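Local coordinates for protein nucleoporin NUP170 (Chaetomium thermophilum, PDB 5HAX) that probably serves as a scaffold nucleoporin of the nuclear pore complex, with an N-terminal beta-propeller followed by a helical C-terminal region, at residues R239-S244 against L337-M342; S249-Y254 against L309-D314; K264-D269 against L321-S326; P388-D393 against A448-A453. One frame throughout, in Å; residues are numbered along the deposited sequence.

Contact 1 (R239-S244 against L337-M342)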
loop_
_atom_site.group_PDB
_atom_site.type_symbol
_atom_site.label_atom_id
_atom_site.label_comp_id
_atom_site.label_asym_id
_atom_site.label_seq_id
_atom_site.Cartn_x
_atom_site.Cartn_y
_atom_site.Cartn_z
ATOM N N ARG A 239 15.559 4.948 1.859
ATOM C CA ARG A 239 16.559 5.830 2.443
ATOM C C ARG A 239 17.787 5.079 2.936
ATOM O O ARG A 239 18.703 5.710 3.477
ATOM C CB ARG A 239 15.950 6.622 3.607
ATOM C CG ARG A 239 14.625 7.297 3.286
ATOM C CD ARG A 239 14.119 8.063 4.491
ATOM N NE ARG A 239 12.688 8.352 4.423
ATOM C CZ ARG A 239 12.160 9.518 4.058
ATOM N NH1 ARG A 239 10.843 9.665 4.045
ATOM N NH2 ARG A 239 12.935 10.537 3.707
ATOM N N ASN A 240 17.834 3.756 2.758
ATOM C CA ASN A 240 18.921 2.920 3.272
ATOM C C ASN A 240 19.093 3.097 4.781
ATOM O O ASN A 240 20.211 3.112 5.300
ATOM C CB ASN A 240 20.233 3.207 2.540
ATOM C CG ASN A 240 20.187 2.797 1.080
ATOM O OD1 ASN A 240 19.491 1.851 0.711
ATOM N ND2 ASN A 240 20.931 3.507 0.244
ATOM N N LEU A 241 17.976 3.215 5.494
ATOM C CA LEU A 241 17.988 3.418 6.933
ATOM C C LEU A 241 17.439 2.199 7.662
ATOM O O LEU A 241 16.671 1.402 7.115
ATOM C CB LEU A 241 17.174 4.657 7.325
ATOM C CG LEU A 241 17.683 6.005 6.812
ATOM C CD1 LEU A 241 16.758 7.118 7.273
ATOM C CD2 LEU A 241 19.112 6.265 7.275
ATOM N N LEU A 242 17.864 2.074 8.918
ATOM C CA LEU A 242 17.377 1.071 9.853
ATOM C C LEU A 242 17.106 1.773 11.175
ATOM O O LEU A 242 17.952 2.537 11.651
ATOM C CB LEU A 242 18.406 -0.052 10.031
ATOM C CG LEU A 242 18.080 -1.189 11.000
ATOM C CD1 LEU A 242 16.943 -2.048 10.475
ATOM C CD2 LEU A 242 19.320 -2.036 11.239
ATOM N N TYR A 243 15.930 1.532 11.755
ATOM C CA TYR A 243 15.528 2.138 13.019
ATOM C C TYR A 243 15.359 1.063 14.085
ATOM O O TYR A 243 14.871 -0.034 13.794
ATOM C CB TYR A 243 14.207 2.902 12.891
ATOM C CG TYR A 243 14.169 3.980 11.832
ATOM C CD1 TYR A 243 14.650 5.254 12.093
ATOM C CD2 TYR A 243 13.621 3.728 10.581
ATOM C CE1 TYR A 243 14.604 6.247 11.130
ATOM C CE2 TYR A 243 13.569 4.712 9.610
ATOM C CZ TYR A 243 14.061 5.972 9.892
ATOM O OH TYR A 243 14.011 6.959 8.934
ATOM N N SER A 244 15.747 1.386 15.318
ATOM C CA SER A 244 15.450 0.552 16.476
ATOM C C SER A 244 14.692 1.367 17.515
ATOM O O SER A 244 14.935 2.569 17.678
ATOM C CB SER A 244 16.723 -0.030 17.105
ATOM O OG SER A 244 17.382 0.919 17.926
ATOM N N LEU A 337 22.813 9.820 1.296
ATOM C CA LEU A 337 23.260 10.799 2.278
ATOM C C LEU A 337 22.606 10.496 3.618
ATOM O O LEU A 337 21.379 10.375 3.703
ATOM C CB LEU A 337 22.920 12.221 1.827
ATOM C CG LEU A 337 24.120 13.152 1.666
ATOM C CD1 LEU A 337 23.685 14.463 1.042
ATOM C CD2 LEU A 337 24.805 13.399 3.002
ATOM N N ALA A 338 23.423 10.379 4.655
ATOM C CA ALA A 338 22.919 10.002 5.971
ATOM C C ALA A 338 22.390 11.232 6.702
ATOM O O ALA A 338 23.050 12.275 6.700
ATOM C CB ALA A 338 24.019 9.348 6.799
ATOM N N PRO A 339 21.221 11.152 7.335
ATOM C CA PRO A 339 20.789 12.239 8.215
ATOM C C PRO A 339 21.610 12.244 9.494
ATOM O O PRO A 339 22.262 11.261 9.850
ATOM C CB PRO A 339 19.319 11.911 8.492
ATOM C CG PRO A 339 19.256 10.427 8.387
ATOM C CD PRO A 339 20.256 10.038 7.329
ATOM N N GLN A 340 21.575 13.381 10.187
ATOM C CA GLN A 340 22.307 13.545 11.435
ATOM C C GLN A 340 21.465 14.159 12.543
ATOM O O GLN A 340 21.962 14.307 13.665
ATOM C CB GLN A 340 23.560 14.406 11.208
ATOM C CG GLN A 340 24.568 13.785 10.252
ATOM C CD GLN A 340 25.115 12.459 10.757
ATOM O OE1 GLN A 340 25.144 12.203 11.961
ATOM N NE2 GLN A 340 25.545 11.606 9.832
ATOM N N SER A 341 20.208 14.500 12.270
ATOM C CA SER A 341 19.327 15.103 13.256
ATOM C C SER A 341 17.921 14.562 13.050
ATOM O O SER A 341 17.531 14.223 11.931
ATOM C CB SER A 341 19.332 16.634 13.143
ATOM O OG SER A 341 18.448 17.222 14.080
ATOM N N MET A 342 17.169 14.471 14.147
ATOM C CA MET A 342 15.784 14.025 14.125
ATOM C C MET A 342 14.988 14.871 15.105
ATOM O O MET A 342 15.432 15.106 16.233
ATOM C CB MET A 342 15.659 12.536 14.488
ATOM C CG MET A 342 14.222 12.057 14.673
ATOM S SD MET A 342 14.102 10.280 14.981
ATOM C CE MET A 342 14.493 9.625 13.363
HETATM O O HOH W 1 19.205 8.419 4.100
#

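Contact 2 (S249-Y254 against L309-D314)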
loop_
_atom_site.group_PDB
_atom_site.type_symbol
_atom_site.label_atom_id
_atom_site.label_comp_id
_atom_site.label_asym_id
_atom_site.label_seq_id
_atom_site.Cartn_x
_atom_site.Cartn_y
_atom_site.Cartn_z
ATOM N N SER A 249 12.047 3.857 25.199
ATOM C CA SER A 249 11.481 4.713 24.161
ATOM C C SER A 249 12.545 5.536 23.439
ATOM O O SER A 249 12.236 6.590 22.876
ATOM C CB SER A 249 10.391 5.631 24.731
ATOM O OG SER A 249 9.365 4.865 25.342
ATOM N N THR A 250 13.793 5.072 23.438
ATOM C CA THR A 250 14.850 5.711 22.661
ATOM C C THR A 250 14.790 5.239 21.214
ATOM O O THR A 250 14.676 4.037 20.948
ATOM C CB THR A 250 16.223 5.393 23.255
ATOM O OG1 THR A 250 16.324 5.967 24.563
ATOM C CG2 THR A 250 17.342 5.952 22.372
ATOM N N ILE A 251 14.887 6.187 20.284
ATOM C CA ILE A 251 14.859 5.914 18.850
ATOM C C ILE A 251 16.274 6.086 18.316
ATOM O O ILE A 251 16.855 7.173 18.419
ATOM C CB ILE A 251 13.888 6.848 18.111
ATOM C CG1 ILE A 251 12.468 6.704 18.668
ATOM C CG2 ILE A 251 13.912 6.561 16.613
ATOM C CD1 ILE A 251 11.491 7.724 18.112
ATOM N N ARG A 252 16.820 5.022 17.735
ATOM C CA ARG A 252 18.139 5.048 17.121
ATOM C C ARG A 252 18.004 4.858 15.616
ATOM O O ARG A 252 17.230 4.012 15.158
ATOM C CB ARG A 252 19.038 3.959 17.713
ATOM C CG ARG A 252 19.397 4.190 19.177
ATOM C CD ARG A 252 20.184 3.021 19.753
ATOM N NE ARG A 252 20.735 3.321 21.074
ATOM C CZ ARG A 252 20.073 3.182 22.221
ATOM N NH1 ARG A 252 18.818 2.753 22.228
ATOM N NH2 ARG A 252 20.669 3.478 23.368
ATOM N N THR A 253 18.745 5.660 14.854
ATOM C CA THR A 253 18.745 5.606 13.397
ATOM C C THR A 253 20.119 5.158 12.918
ATOM O O THR A 253 21.138 5.708 13.349
ATOM C CB THR A 253 18.398 6.967 12.786
ATOM O OG1 THR A 253 17.133 7.413 13.292
ATOM C CG2 THR A 253 18.334 6.885 11.257
ATOM N N TYR A 254 20.137 4.165 12.033
ATOM C CA TYR A 254 21.359 3.635 11.444
ATOM C C TYR A 254 21.286 3.789 9.931
ATOM O O TYR A 254 20.215 3.634 9.338
ATOM C CB TYR A 254 21.558 2.157 11.806
ATOM C CG TYR A 254 21.628 1.877 13.289
ATOM C CD1 TYR A 254 20.476 1.833 14.062
ATOM C CD2 TYR A 254 22.844 1.642 13.913
ATOM C CE1 TYR A 254 20.534 1.573 15.418
ATOM C CE2 TYR A 254 22.913 1.379 15.270
ATOM C CZ TYR A 254 21.756 1.344 16.017
ATOM O OH TYR A 254 21.817 1.083 17.366
ATOM N N LEU A 309 9.427 9.215 9.960
ATOM C CA LEU A 309 9.088 8.197 10.943
ATOM C C LEU A 309 7.841 8.602 11.714
ATOM O O LEU A 309 7.678 9.772 12.071
ATOM C CB LEU A 309 10.263 7.993 11.907
ATOM C CG LEU A 309 10.240 6.784 12.833
ATOM C CD1 LEU A 309 10.379 5.501 12.031
ATOM C CD2 LEU A 309 11.351 6.911 13.862
ATOM N N MET A 310 6.973 7.625 11.972
ATOM C CA MET A 310 5.865 7.777 12.903
ATOM C C MET A 310 6.158 6.974 14.162
ATOM O O MET A 310 6.646 5.841 14.087
ATOM C CB MET A 310 4.541 7.305 12.294
ATOM C CG MET A 310 3.322 7.706 13.120
ATOM S SD MET A 310 1.817 6.808 12.692
ATOM C CE MET A 310 2.161 5.205 13.416
ATOM N N ALA A 311 5.858 7.563 15.315
ATOM C CA ALA A 311 6.019 6.908 16.606
ATOM C C ALA A 311 4.694 6.970 17.347
ATOM O O ALA A 311 4.071 8.035 17.419
ATOM C CB ALA A 311 7.130 7.566 17.430
ATOM N N LEU A 312 4.261 5.832 17.878
ATOM C CA LEU A 312 2.985 5.715 18.573
ATOM C C LEU A 312 3.232 5.602 20.072
ATOM O O LEU A 312 4.005 4.748 20.514
ATOM C CB LEU A 312 2.203 4.497 18.076
ATOM C CG LEU A 312 0.830 4.295 18.726
ATOM C CD1 LEU A 312 -0.119 5.419 18.337
ATOM C CD2 LEU A 312 0.251 2.946 18.342
ATOM N N THR A 313 2.572 6.461 20.844
ATOM C CA THR A 313 2.629 6.405 22.296
ATOM C C THR A 313 1.559 5.458 22.828
ATOM O O THR A 313 0.596 5.117 22.137
ATOM C CB THR A 313 2.425 7.790 22.910
ATOM O OG1 THR A 313 1.078 8.224 22.687
ATOM C CG2 THR A 313 3.392 8.805 22.319
ATOM N N ASP A 314 1.732 5.038 24.084
ATOM C CA ASP A 314 0.721 4.191 24.709
ATOM C C ASP A 314 -0.563 4.949 25.017
ATOM O O ASP A 314 -1.568 4.313 25.345
ATOM C CB ASP A 314 1.271 3.543 25.987
ATOM C CG ASP A 314 1.806 4.554 26.989
ATOM O OD1 ASP A 314 2.623 4.155 27.842
ATOM O OD2 ASP A 314 1.415 5.737 26.937
#

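Contact 3 (K264-D269 against L321-S326)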
loop_
_atom_site.group_PDB
_atom_site.type_symbol
_atom_site.label_atom_id
_atom_site.label_comp_id
_atom_site.label_asym_id
_atom_site.label_seq_id
_atom_site.Cartn_x
_atom_site.Cartn_y
_atom_site.Cartn_z
ATOM N N LYS A 264 25.587 4.046 13.097
ATOM C CA LYS A 264 24.625 4.805 13.885
ATOM C C LYS A 264 24.832 6.293 13.632
ATOM O O LYS A 264 25.948 6.803 13.765
ATOM C CB LYS A 264 24.776 4.498 15.375
ATOM C CG LYS A 264 23.532 4.837 16.201
ATOM C CD LYS A 264 23.869 5.349 17.600
ATOM C CE LYS A 264 24.721 4.369 18.387
ATOM N NZ LYS A 264 24.958 4.848 19.777
ATOM N N VAL A 265 23.757 6.983 13.258
ATOM C CA VAL A 265 23.839 8.388 12.882
ATOM C C VAL A 265 22.946 9.287 13.726
ATOM O O VAL A 265 23.190 10.504 13.772
ATOM C CB VAL A 265 23.515 8.578 11.385
ATOM C CG1 VAL A 265 24.632 8.004 10.522
ATOM C CG2 VAL A 265 22.179 7.934 11.035
ATOM N N ILE A 266 21.921 8.756 14.388
ATOM C CA ILE A 266 21.070 9.545 15.273
ATOM C C ILE A 266 20.695 8.689 16.472
ATOM O O ILE A 266 20.457 7.483 16.341
ATOM C CB ILE A 266 19.793 10.051 14.565
ATOM C CG1 ILE A 266 20.136 10.722 13.232
ATOM C CG2 ILE A 266 19.039 11.022 15.475
ATOM C CD1 ILE A 266 18.919 11.119 12.417
ATOM N N GLU A 267 20.648 9.321 17.642
ATOM C CA GLU A 267 20.143 8.699 18.864
ATOM C C GLU A 267 19.308 9.750 19.580
ATOM O O GLU A 267 19.844 10.772 20.021
ATOM C CB GLU A 267 21.285 8.196 19.747
ATOM C CG GLU A 267 20.823 7.473 21.001
ATOM C CD GLU A 267 21.961 6.773 21.731
ATOM O OE1 GLU A 267 22.595 5.875 21.136
ATOM O OE2 GLU A 267 22.223 7.120 22.901
ATOM N N LYS A 268 18.002 9.508 19.684
ATOM C CA LYS A 268 17.054 10.478 20.226
ATOM C C LYS A 268 16.249 9.804 21.329
ATOM O O LYS A 268 15.414 8.938 21.046
ATOM C CB LYS A 268 16.133 11.006 19.128
ATOM C CG LYS A 268 15.286 12.200 19.536
ATOM C CD LYS A 268 14.341 12.602 18.418
ATOM C CE LYS A 268 13.541 13.841 18.780
ATOM N NZ LYS A 268 14.403 15.050 18.899
ATOM N N ASP A 269 16.490 10.199 22.579
ATOM C CA ASP A 269 15.785 9.601 23.702
ATOM C C ASP A 269 14.452 10.308 23.933
ATOM O O ASP A 269 14.142 11.334 23.324
ATOM C CB ASP A 269 16.648 9.623 24.971
ATOM C CG ASP A 269 17.096 11.024 25.374
ATOM O OD1 ASP A 269 16.453 12.019 24.981
ATOM O OD2 ASP A 269 18.103 11.119 26.109
ATOM N N LEU A 321 8.059 12.446 13.005
ATOM C CA LEU A 321 9.394 13.007 13.146
ATOM C C LEU A 321 10.041 13.204 11.787
ATOM O O LEU A 321 9.994 12.320 10.925
ATOM C CB LEU A 321 10.291 12.107 13.998
ATOM C CG LEU A 321 9.806 11.884 15.429
ATOM C CD1 LEU A 321 9.187 10.505 15.551
ATOM C CD2 LEU A 321 10.945 12.068 16.420
ATOM N N SER A 322 10.654 14.368 11.615
ATOM C CA SER A 322 11.505 14.641 10.473
ATOM C C SER A 322 12.940 14.245 10.791
ATOM O O SER A 322 13.315 14.046 11.947
ATOM C CB SER A 322 11.450 16.122 10.099
ATOM O OG SER A 322 12.010 16.915 11.134
ATOM N N ALA A 323 13.741 14.128 9.737
ATOM C CA ALA A 323 15.175 13.937 9.866
ATOM C C ALA A 323 15.850 14.707 8.744
ATOM O O ALA A 323 15.317 14.786 7.634
ATOM C CB ALA A 323 15.563 12.456 9.812
ATOM N N THR A 324 17.012 15.283 9.040
ATOM C CA THR A 324 17.708 16.135 8.087
ATOM C C THR A 324 19.204 15.900 8.185
ATOM O O THR A 324 19.736 15.650 9.271
ATOM C CB THR A 324 17.401 17.617 8.332
ATOM O OG1 THR A 324 17.702 17.954 9.693
ATOM C CG2 THR A 324 15.935 17.913 8.052
ATOM N N SER A 325 19.873 15.973 7.039
ATOM C CA SER A 325 21.320 15.884 6.975
ATOM C C SER A 325 21.934 17.259 7.196
ATOM O O SER A 325 21.313 18.291 6.924
ATOM C CB SER A 325 21.771 15.323 5.626
ATOM O OG SER A 325 23.182 15.213 5.566
ATOM N N SER A 326 23.168 17.264 7.701
ATOM C CA SER A 326 23.868 18.524 7.914
ATOM C C SER A 326 24.209 19.202 6.594
ATOM O O SER A 326 24.282 20.434 6.534
ATOM C CB SER A 326 25.138 18.284 8.728
ATOM O OG SER A 326 24.882 17.440 9.838
#

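Contact 4 (P388-D393 against A448-A453)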
loop_
_atom_site.group_PDB
_atom_site.type_symbol
_atom_site.label_atom_id
_atom_site.label_comp_id
_atom_site.label_asym_id
_atom_site.label_seq_id
_atom_site.Cartn_x
_atom_site.Cartn_y
_atom_site.Cartn_z
ATOM N N PRO A 388 -0.890 4.858 2.131
ATOM C CA PRO A 388 -0.577 6.280 2.302
ATOM C C PRO A 388 -0.970 6.842 3.672
ATOM O O PRO A 388 -1.148 8.055 3.795
ATOM C CB PRO A 388 -1.399 6.933 1.195
ATOM C CG PRO A 388 -2.630 6.094 1.142
ATOM C CD PRO A 388 -2.217 4.681 1.516
ATOM N N GLY A 389 -1.107 5.981 4.681
ATOM C CA GLY A 389 -1.416 6.441 6.024
ATOM C C GLY A 389 -2.438 5.604 6.768
ATOM O O GLY A 389 -2.928 6.024 7.821
ATOM N N TYR A 390 -2.773 4.430 6.238
ATOM C CA TYR A 390 -3.685 3.523 6.927
ATOM C C TYR A 390 -3.124 3.175 8.303
ATOM O O TYR A 390 -2.005 2.670 8.411
ATOM C CB TYR A 390 -3.887 2.251 6.102
ATOM C CG TYR A 390 -4.306 2.469 4.663
ATOM C CD1 TYR A 390 -5.158 3.512 4.305
ATOM C CD2 TYR A 390 -3.849 1.624 3.657
ATOM C CE1 TYR A 390 -5.538 3.700 2.986
ATOM C CE2 TYR A 390 -4.224 1.803 2.341
ATOM C CZ TYR A 390 -5.069 2.839 2.009
ATOM O OH TYR A 390 -5.434 3.013 0.691
ATOM N N PHE A 391 -3.907 3.433 9.350
ATOM C CA PHE A 391 -3.449 3.328 10.733
ATOM C C PHE A 391 -4.298 2.307 11.479
ATOM O O PHE A 391 -5.526 2.430 11.516
ATOM C CB PHE A 391 -3.515 4.698 11.418
ATOM C CG PHE A 391 -3.201 4.670 12.891
ATOM C CD1 PHE A 391 -2.032 4.097 13.357
ATOM C CD2 PHE A 391 -4.067 5.249 13.805
ATOM C CE1 PHE A 391 -1.741 4.082 14.710
ATOM C CE2 PHE A 391 -3.780 5.240 15.155
ATOM C CZ PHE A 391 -2.613 4.658 15.607
ATOM N N PHE A 392 -3.642 1.309 12.070
ATOM C CA PHE A 392 -4.282 0.305 12.915
ATOM C C PHE A 392 -3.731 0.430 14.328
ATOM O O PHE A 392 -2.512 0.376 14.520
ATOM C CB PHE A 392 -4.023 -1.115 12.393
ATOM C CG PHE A 392 -4.721 -1.435 11.100
ATOM C CD1 PHE A 392 -5.823 -2.270 11.085
ATOM C CD2 PHE A 392 -4.266 -0.917 9.899
ATOM C CE1 PHE A 392 -6.464 -2.577 9.898
ATOM C CE2 PHE A 392 -4.905 -1.220 8.709
ATOM C CZ PHE A 392 -6.004 -2.050 8.711
ATOM N N ASP A 393 -4.620 0.583 15.313
ATOM C CA ASP A 393 -4.225 0.699 16.716
ATOM C C ASP A 393 -4.993 -0.316 17.547
ATOM O O ASP A 393 -6.228 -0.329 17.534
ATOM C CB ASP A 393 -4.475 2.110 17.253
ATOM C CG ASP A 393 -3.866 2.326 18.629
ATOM O OD1 ASP A 393 -3.113 1.447 19.097
ATOM O OD2 ASP A 393 -4.129 3.379 19.242
ATOM N N ALA A 448 -0.167 -5.597 -2.667
ATOM C CA ALA A 448 1.045 -4.883 -3.026
ATOM C C ALA A 448 1.079 -3.516 -2.341
ATOM O O ALA A 448 0.035 -2.890 -2.140
ATOM C CB ALA A 448 1.134 -4.705 -4.538
ATOM N N PRO A 449 2.266 -3.035 -1.967
ATOM C CA PRO A 449 2.359 -1.721 -1.317
ATOM C C PRO A 449 1.691 -0.631 -2.145
ATOM O O PRO A 449 1.790 -0.605 -3.373
ATOM C CB PRO A 449 3.869 -1.493 -1.197
ATOM C CG PRO A 449 4.452 -2.859 -1.159
ATOM C CD PRO A 449 3.576 -3.708 -2.033
ATOM N N PHE A 450 0.998 0.271 -1.455
ATOM C CA PHE A 450 0.265 1.333 -2.128
ATOM C C PHE A 450 1.220 2.387 -2.671
ATOM O O PHE A 450 2.188 2.777 -2.010
ATOM C CB PHE A 450 -0.730 1.983 -1.166
ATOM C CG PHE A 450 -1.521 3.113 -1.775
ATOM C CD1 PHE A 450 -1.005 4.400 -1.817
ATOM C CD2 PHE A 450 -2.787 2.891 -2.293
ATOM C CE1 PHE A 450 -1.731 5.439 -2.371
ATOM C CE2 PHE A 450 -3.517 3.927 -2.848
ATOM C CZ PHE A 450 -2.989 5.203 -2.886
ATOM N N ALA A 451 0.934 2.853 -3.884
ATOM C CA ALA A 451 1.663 3.963 -4.480
ATOM C C ALA A 451 0.916 4.467 -5.707
ATOM O O ALA A 451 0.791 3.748 -6.704
ATOM C CB ALA A 451 3.089 3.550 -4.853
ATOM N N ALA A 452 0.401 5.693 -5.635
ATOM C CA ALA A 452 -0.266 6.325 -6.763
ATOM C C ALA A 452 0.687 7.136 -7.629
ATOM O O ALA A 452 0.316 7.516 -8.745
ATOM C CB ALA A 452 -1.398 7.229 -6.268
ATOM N N ALA A 453 1.896 7.407 -7.145
ATOM C CA ALA A 453 2.894 8.150 -7.898
ATOM C C ALA A 453 4.269 7.731 -7.396
ATOM O O ALA A 453 4.394 6.950 -6.448
ATOM C CB ALA A 453 2.682 9.661 -7.761
#

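Contact 1 (R239-S244 against L337-M342)
Leu-241 meets Pro-339 through one methyl, CD2, which lies 3.9 Å from the ring carbon Pro-339 CD, the two side chains passing side by side and running opposite ways. Further along the same strand, Tyr-243 receives the terminal methyl of Met-342: CE comes obliquely to the ring, 4.1 Å from Tyr-243 CE1. The methionine runs extended as far as its sulfur and then bends (chi3 -72°), which brings CE round to the tyrosine. No direct hydrogen bond joins the segments. A water does so instead, donating to Arg-239 O at 2.8 Å and to Leu-337 O at 3.0 Å, so that the two carbonyls share one bridge. Behind this first shell, the guanidinium of Arg-239 pairs with Asp-236 and donates to the carbonyls of Ile-299, Ala-304 and Ser-305, which ties the turn before strand 241-246 to the loop leading into strand 307-313. Ala-338 O is held by Ser-325 OG. Both chains carry a bulge: Asn-240 and Leu-241 form a G1 bulge opposite Asp-236, and Gln-340 and Ser-341 a classic bulge opposite Thr-324. Apolar packing of this kind between two successive sheets is characteristic of neighbouring beta-propeller blades.

Contact 2 (S249-Y254 against L309-D314)
Ile-251 lies in the interface between two consecutive propeller blades, its branches reaching separate residues of strand 307-313. Its CG2 methyl, anti to the backbone N, meets Leu-309 CD2 tip to tip at 3.8 Å. The longer branch goes the other way: CG1 lies beside the backbone N (chi1 -59°) and carries CD1 to 4.4 Å from Ala-311 CB. One beta-branched residue thus spans two residues, Leu-309 and Ala-311, that point to the same side of their strand. CD1 only just touches the methyl of Ala-311, the CA atoms of Ile-251 and Ala-311 being 9.2 Å apart. All three residues are buried, and no hydrogen bond crosses between the segments. On the other side of its strand, Arg-252 makes salt bridges with Glu-228 and Glu-267, while Thr-250 CG2 sits over one face of its guanidinium, 3.5 Å above the plane and toward the rim. Leu-309 and Thr-253 both pack on Tyr-243. Strand 251-255 runs antiparallel between strands 241-246 and 263-268 of its own sheet, and strand 307-313 lies between strands 293-298 and 318-324 of the next.

Contact 3 (K264-D269 against L321-S326)
Lys-268 NZ is gripped by three groups: a salt bridge to Asp-276 OD1 and hydrogen bonds to Ser-272 OG and to the carbonyl oxygen of Met-342. The ammonium of this buried side chain is therefore well satisfied, and the nearby carboxylate should favour its charged form. It is the aliphatic part of the lysine that makes the contact. CG stands anti to the backbone N (chi1 -169°) and the chain stays extended to CE, so CD and CE run past Leu-321 CD2 at an angle, CE lying 3.9 Å from that methyl. The bend at chi4 (67°) then turns NZ to its polar partners. Two residues earlier, Ile-266 CD1 approaches Ala-323 CB at 4.5 Å, a looser apolar touch beside Met-342, which Ile-266 and Leu-321 also meet. On the opposite side of strand 264-268, Lys-264 NZ bridges to Glu-267 OE1 at 2.9 Å, meeting the oxygen almost head-on, in line with its C-O bond. The strand leads straight into helix 270-279, where Asp-269 is the N-cap and its OD1 accepts from Ser-272 N. Val-265 and Ile-266 form a classic bulge opposite Thr-253. The contact joins the outermost strand of one propeller blade to strand 318-324 of the next, while the Lys-268 ammonium links helix 270-279 to strand 341-348.

Contact 4 (P388-D393 against A448-A453)
The Phe-450 ring carries Pro-388 over one face: CD stands 3.9 Å from the ring centroid and 25° off the normal, a CH-pi contact displaced toward the rim. The closest approach is from Pro-388 CD to Phe-450 CD1, 3.6 Å, while Pro-388 CG lies above the rim, 3.7 Å from Phe-450 CE1, and CB reaches past it. The same CD also lies over a face of the Tyr-390 ring, 3.4 Å above its plane and again toward the rim, which places this one methylene against both rings. Tyr-390 comes to Phe-450 with its phenol end, at about a right angle between the side chains; OH is 4.0 Å from Phe-450 CD2 in an oblique approach. Phe-450 reaches out from an irregular loop with CG anti to the backbone N (chi1 179°), and Val-465 and Gln-469 pack on it too. Backbone irregularity shapes the opposing side: a cis peptide precedes Pro-388, the backbone of Gly-389 would press a CB against the carbonyl O of the residue before and so calls for glycine, and Gly-389 with Tyr-390 forms a classic bulge opposite Phe-386 at the start of strand 390-395. No hydrogen bond links the two segments. Tyr-390 OH instead bonds to Glu-462 OE1, and Ala-452 O accepts from Arg-600, just after helix 586-599. The chemistry is thus mainly dispersive, and the proline CD, next to the ring nitrogen and so slightly electron-poor, is a suitable C-H donor to the pi cloud of Phe-450.

Overall arrangement
Contacts 1, 2 and 3 are patches of one interface, between the sheet running from strand 230-236 to strand 263-268 and the one that includes strands 293-298 to 341-348. The centres of contacts 1 and 3 are about 6 Å apart, those of contacts 1 and 2 about 12 Å, and those of contacts 2 and 3 about 11 Å. Within each sheet backbone pairing connects them: Leu-242 O lies 2.8 Å from Tyr-254 N in the first, Leu-309 O 2.9 Å from Leu-321 N in the second. Contact 4 lies further round the propeller, about 19 Å from contact 2 between centres, yet touches it where Leu-312 CD1 meets Phe-391 CZ at 3.8 Å. Strand 307-313 thus faces a neighbouring sheet on either side.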